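PDB 6PLJ: nucleotidyl transferase from Methanothermobacter thermautotrophicus, which probably transfers nucleotidyl groups, and may take part in synthesis of the pseudomurein cell wall. Local coordinates for residues A65-V70 with D76-V81; D124-A129 with D179-Y184. All coordinates share one frame; numbering follows the deposited sequence.

Interaction 1 (A65-V70 with D76-V81)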
# COMPACT_ATOMS: atom_id res chain seq x y z
N ALA A 65 2.93 8.17 8.14
CA ALA A 65 2.11 8.94 7.20
C ALA A 65 1.14 8.06 6.43
O ALA A 65 -0.04 8.39 6.30
CB ALA A 65 2.99 9.72 6.25
N THR A 66 1.62 6.93 5.94
CA THR A 66 0.76 6.00 5.22
C THR A 66 -0.37 5.49 6.10
O THR A 66 -1.52 5.49 5.69
CB THR A 66 1.55 4.81 4.68
OG1 THR A 66 2.52 5.31 3.75
CG2 THR A 66 0.66 3.81 3.99
N VAL A 67 -0.03 5.04 7.30
CA VAL A 67 -1.02 4.47 8.21
C VAL A 67 -2.05 5.53 8.60
O VAL A 67 -3.25 5.25 8.61
CB VAL A 67 -0.34 3.85 9.44
CG1 VAL A 67 -1.37 3.50 10.52
CG2 VAL A 67 0.45 2.61 9.02
N LYS A 68 -1.59 6.75 8.87
CA LYS A 68 -2.51 7.82 9.21
C LYS A 68 -3.53 8.05 8.09
O LYS A 68 -4.72 8.23 8.36
CB LYS A 68 -1.76 9.12 9.48
CG LYS A 68 -2.63 10.30 9.84
CD LYS A 68 -3.44 10.04 11.09
CE LYS A 68 -4.35 11.20 11.41
NZ LYS A 68 -4.96 11.01 12.74
N ALA A 69 -3.08 8.05 6.84
CA ALA A 69 -4.00 8.21 5.71
C ALA A 69 -5.04 7.10 5.63
O ALA A 69 -6.23 7.35 5.38
CB ALA A 69 -3.23 8.33 4.41
N VAL A 70 -4.59 5.87 5.85
CA VAL A 70 -5.47 4.70 5.83
C VAL A 70 -6.52 4.79 6.95
O VAL A 70 -7.72 4.59 6.72
CB VAL A 70 -4.61 3.43 5.95
CG1 VAL A 70 -5.44 2.22 6.25
CG2 VAL A 70 -3.80 3.23 4.66
N ASP A 76 -12.48 0.10 9.34
CA ASP A 76 -12.85 -0.42 10.66
C ASP A 76 -11.64 -0.88 11.48
O ASP A 76 -11.70 -0.92 12.69
CB ASP A 76 -13.82 -1.59 10.53
CG ASP A 76 -15.14 -1.17 9.97
OD1 ASP A 76 -15.81 -0.32 10.58
OD2 ASP A 76 -15.55 -1.69 8.94
N GLU A 77 -10.56 -1.24 10.80
CA GLU A 77 -9.31 -1.62 11.45
C GLU A 77 -8.19 -1.50 10.44
O GLU A 77 -8.45 -1.51 9.24
CB GLU A 77 -9.34 -3.05 11.98
CG GLU A 77 -9.39 -4.11 10.87
CD GLU A 77 -9.44 -5.53 11.37
OE1 GLU A 77 -9.20 -5.76 12.57
OE2 GLU A 77 -9.71 -6.42 10.54
N CYS A 78 -6.96 -1.39 10.94
CA CYS A 78 -5.78 -1.35 10.09
C CYS A 78 -4.76 -2.37 10.59
O CYS A 78 -4.29 -2.28 11.73
CB CYS A 78 -5.18 0.04 10.09
SG CYS A 78 -3.77 0.19 8.96
N ILE A 79 -4.48 -3.34 9.73
CA ILE A 79 -3.45 -4.34 9.92
C ILE A 79 -2.20 -3.82 9.23
O ILE A 79 -2.29 -3.30 8.13
CB ILE A 79 -3.86 -5.70 9.29
CG1 ILE A 79 -4.90 -6.42 10.17
CG2 ILE A 79 -2.67 -6.64 9.15
CD1 ILE A 79 -6.16 -5.68 10.47
N VAL A 80 -1.05 -3.94 9.88
CA VAL A 80 0.21 -3.58 9.24
C VAL A 80 1.09 -4.81 9.26
O VAL A 80 1.28 -5.42 10.31
CB VAL A 80 0.93 -2.43 9.94
CG1 VAL A 80 2.22 -2.12 9.23
CG2 VAL A 80 0.04 -1.20 10.01
N VAL A 81 1.60 -5.18 8.08
CA VAL A 81 2.45 -6.35 7.94
C VAL A 81 3.88 -5.87 7.93
O VAL A 81 4.25 -5.05 7.09
CB VAL A 81 2.14 -7.13 6.66
CG1 VAL A 81 2.96 -8.40 6.60
CG2 VAL A 81 0.65 -7.47 6.61
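Helix 65-70 packs alongside strand 77-81, running nearly antiparallel to it (155°) with the two axes 9.7 Å apart at their closest, and the CA atoms of V70 and C78 form the nearest backbone pair at 7.4 Å. Nothing polar joins the two segments; side chains fill the gap, and about 146 Å² of surface is buried. On the helix V67 and V70, one turn apart, face the strand. On the strand C78 and V80, separated by one residue, put their side chains on the face that meets the helix. C78 extends its sulfur anti to the backbone N (chi1 -176°), and the tip reaches V70, whose CG1 sits 3.8 Å from C78 SG. The same sulfur also has V67 CG1 near it, more loosely, at 4.4 Å. Because V67 places CG1 anti to its own N (chi1 169°), its other branch, CG2, lies beside that nitrogen and meets V80 CG2 at 4.0 Å, the two valine side chains crossing at about a right angle. A short loop leads from the helix into the strand, which pairs in parallel with strand 25-31; helix 62-72 forms the last leg of the long beta-alpha-beta crossover from strand 25-31 to strand 77-82, a building unit of the Rossmann-like fold of MobA-like NTP transferases. The layer continues past the four residues: V70 also rests on A27 and on L141 of helix 138-147, C78 on V29 and V80 on A31, while V67 packs on M96 and V98. The helix has a polar tie as well, on another side, where T66 OG1 is hydrogen-bonded to G131 O just beyond strand 125-130. Backbone bonds from A69 N to A65 O and from V70 N to T66 O (each 3.1 Å) continue the helix through V70.

Interaction 2 (D124-A129 with D179-Y184)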
# COMPACT_ATOMS: atom_id res chain seq x y z
N ASP A 124 -14.75 -8.17 5.33
CA ASP A 124 -15.12 -8.80 4.06
C ASP A 124 -14.59 -8.03 2.86
O ASP A 124 -14.58 -8.57 1.73
CB ASP A 124 -16.64 -8.95 3.93
CG ASP A 124 -17.37 -7.65 4.04
OD1 ASP A 124 -17.64 -7.21 5.17
OD2 ASP A 124 -17.68 -7.02 3.00
N ILE A 125 -14.23 -6.77 3.08
CA ILE A 125 -13.55 -5.95 2.07
C ILE A 125 -12.21 -5.56 2.66
O ILE A 125 -12.14 -5.18 3.83
CB ILE A 125 -14.35 -4.68 1.75
CG1 ILE A 125 -15.69 -5.04 1.11
CG2 ILE A 125 -13.57 -3.74 0.83
CD1 ILE A 125 -15.59 -5.60 -0.29
N ILE A 126 -11.17 -5.68 1.85
CA ILE A 126 -9.84 -5.31 2.27
C ILE A 126 -9.35 -4.14 1.43
O ILE A 126 -9.35 -4.22 0.21
CB ILE A 126 -8.82 -6.47 2.09
CG1 ILE A 126 -9.32 -7.78 2.72
CG2 ILE A 126 -7.48 -6.08 2.70
CD1 ILE A 126 -9.58 -7.73 4.21
N LEU A 127 -8.87 -3.10 2.09
CA LEU A 127 -8.13 -2.01 1.44
C LEU A 127 -6.64 -2.32 1.61
O LEU A 127 -6.14 -2.30 2.73
CB LEU A 127 -8.49 -0.68 2.08
CG LEU A 127 -7.67 0.54 1.60
CD1 LEU A 127 -7.96 0.81 0.13
CD2 LEU A 127 -7.97 1.74 2.48
N CYS A 128 -5.96 -2.62 0.50
CA CYS A 128 -4.54 -2.98 0.51
C CYS A 128 -3.74 -1.74 0.14
O CYS A 128 -3.98 -1.14 -0.92
CB CYS A 128 -4.24 -4.07 -0.51
SG CYS A 128 -5.02 -5.66 -0.08
N ALA A 129 -2.79 -1.37 0.99
CA ALA A 129 -1.95 -0.18 0.77
C ALA A 129 -0.49 -0.52 0.96
O ALA A 129 -0.14 -1.37 1.78
CB ALA A 129 -2.35 0.93 1.72
N ASP A 179 -12.51 -12.74 0.17
CA ASP A 179 -12.48 -14.09 -0.42
C ASP A 179 -11.74 -14.05 -1.75
O ASP A 179 -10.97 -14.95 -2.04
CB ASP A 179 -13.88 -14.64 -0.71
CG ASP A 179 -14.63 -15.08 0.52
OD1 ASP A 179 -14.03 -15.24 1.61
OD2 ASP A 179 -15.86 -15.32 0.36
N LEU A 180 -11.99 -13.02 -2.56
CA LEU A 180 -11.31 -12.89 -3.85
C LEU A 180 -9.81 -12.75 -3.64
O LEU A 180 -9.00 -13.38 -4.34
CB LEU A 180 -11.86 -11.70 -4.64
CG LEU A 180 -11.25 -11.48 -6.03
CD1 LEU A 180 -12.30 -10.95 -7.00
CD2 LEU A 180 -10.04 -10.57 -6.00
N LEU A 181 -9.40 -11.92 -2.69
CA LEU A 181 -7.96 -11.82 -2.39
C LEU A 181 -7.35 -13.13 -1.89
O LEU A 181 -6.21 -13.46 -2.22
CB LEU A 181 -7.67 -10.69 -1.41
CG LEU A 181 -7.91 -9.30 -1.99
CD1 LEU A 181 -7.89 -8.25 -0.89
CD2 LEU A 181 -6.87 -8.98 -3.06
N ARG A 182 -8.10 -13.88 -1.08
CA ARG A 182 -7.60 -15.16 -0.60
C ARG A 182 -7.43 -16.16 -1.74
O ARG A 182 -6.58 -17.03 -1.65
CB ARG A 182 -8.51 -15.73 0.50
CG ARG A 182 -8.48 -14.99 1.82
CD ARG A 182 -7.11 -14.97 2.48
NE ARG A 182 -6.60 -16.29 2.89
CZ ARG A 182 -6.70 -16.81 4.12
NH1 ARG A 182 -6.17 -18.00 4.35
NH2 ARG A 182 -7.30 -16.17 5.11
N ASP A 183 -8.22 -16.03 -2.80
CA ASP A 183 -8.04 -16.90 -3.99
C ASP A 183 -6.91 -16.44 -4.91
O ASP A 183 -6.22 -17.29 -5.49
CB ASP A 183 -9.36 -17.01 -4.76
CG ASP A 183 -10.42 -17.82 -4.01
OD1 ASP A 183 -10.06 -18.61 -3.12
OD2 ASP A 183 -11.60 -17.67 -4.35
N TYR A 184 -6.70 -15.13 -5.06
CA TYR A 184 -5.66 -14.62 -5.97
C TYR A 184 -4.29 -14.42 -5.34
O TYR A 184 -3.29 -14.74 -5.97
CB TYR A 184 -6.11 -13.32 -6.65
CG TYR A 184 -6.95 -13.58 -7.86
CD1 TYR A 184 -6.35 -13.90 -9.08
CD2 TYR A 184 -8.34 -13.53 -7.79
CE1 TYR A 184 -7.12 -14.15 -10.21
CE2 TYR A 184 -9.12 -13.77 -8.92
CZ TYR A 184 -8.50 -14.09 -10.12
OH TYR A 184 -9.28 -14.34 -11.22
O HOH W 1 -15.17 -11.49 0.79
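No flat group takes part where L181 meets I126 and C128; the aromatic ring of the helix, Y184, has L180 O at its edge, in the ring plane, and its OH is hydrogen-bonded to D202. The contact belongs to the Rossmann-like alpha/beta fold: helix 178-184 follows strand 174-177, the antiparallel neighbour of strand 125-130, and folds back over one face of the sheet. A single leucine makes the apolar contact. L181 holds CG anti to its carbonyl carbon (chi1 -68°) and stretches on to CD1, which reaches I126 CB at 3.6 Å and I126 CG1 at 3.9 Å, the side chains crossing obliquely. C128, two residues further along the strand on the same face, brings SG to 3.9 Å from the same L181 CD1, so one methyl group touches both strand residues. Around them, I126 also packs on V28 and C128 on L114 of helix 110-120. Just before the strand, the link becomes polar: one water donates a hydrogen bond to D124 O (3.1 Å) and accepts another from D179 N (3.0 Å).

Overall arrangement
Interaction 1 closes along the chain before interaction 2 opens, and their centres lie about 15 Å apart on one mixed sheet within the MobA-like domain. Strands 77-82 and 125-130 are both parallel to strand 25-31, which lies between them in the sheet. Helix 62-72 and helix 178-184 pack on opposite faces, consistent with the three-layered alpha/beta/alpha build of the family. The two contacts meet through strand 125-130 itself: I126 and C128 face one helix, whereas A129 points the other way and its CB lies 4.0 Å from V70 CG2. Strand 125-130 thus gives alternate residues to each face and contributes to the packing of both helices.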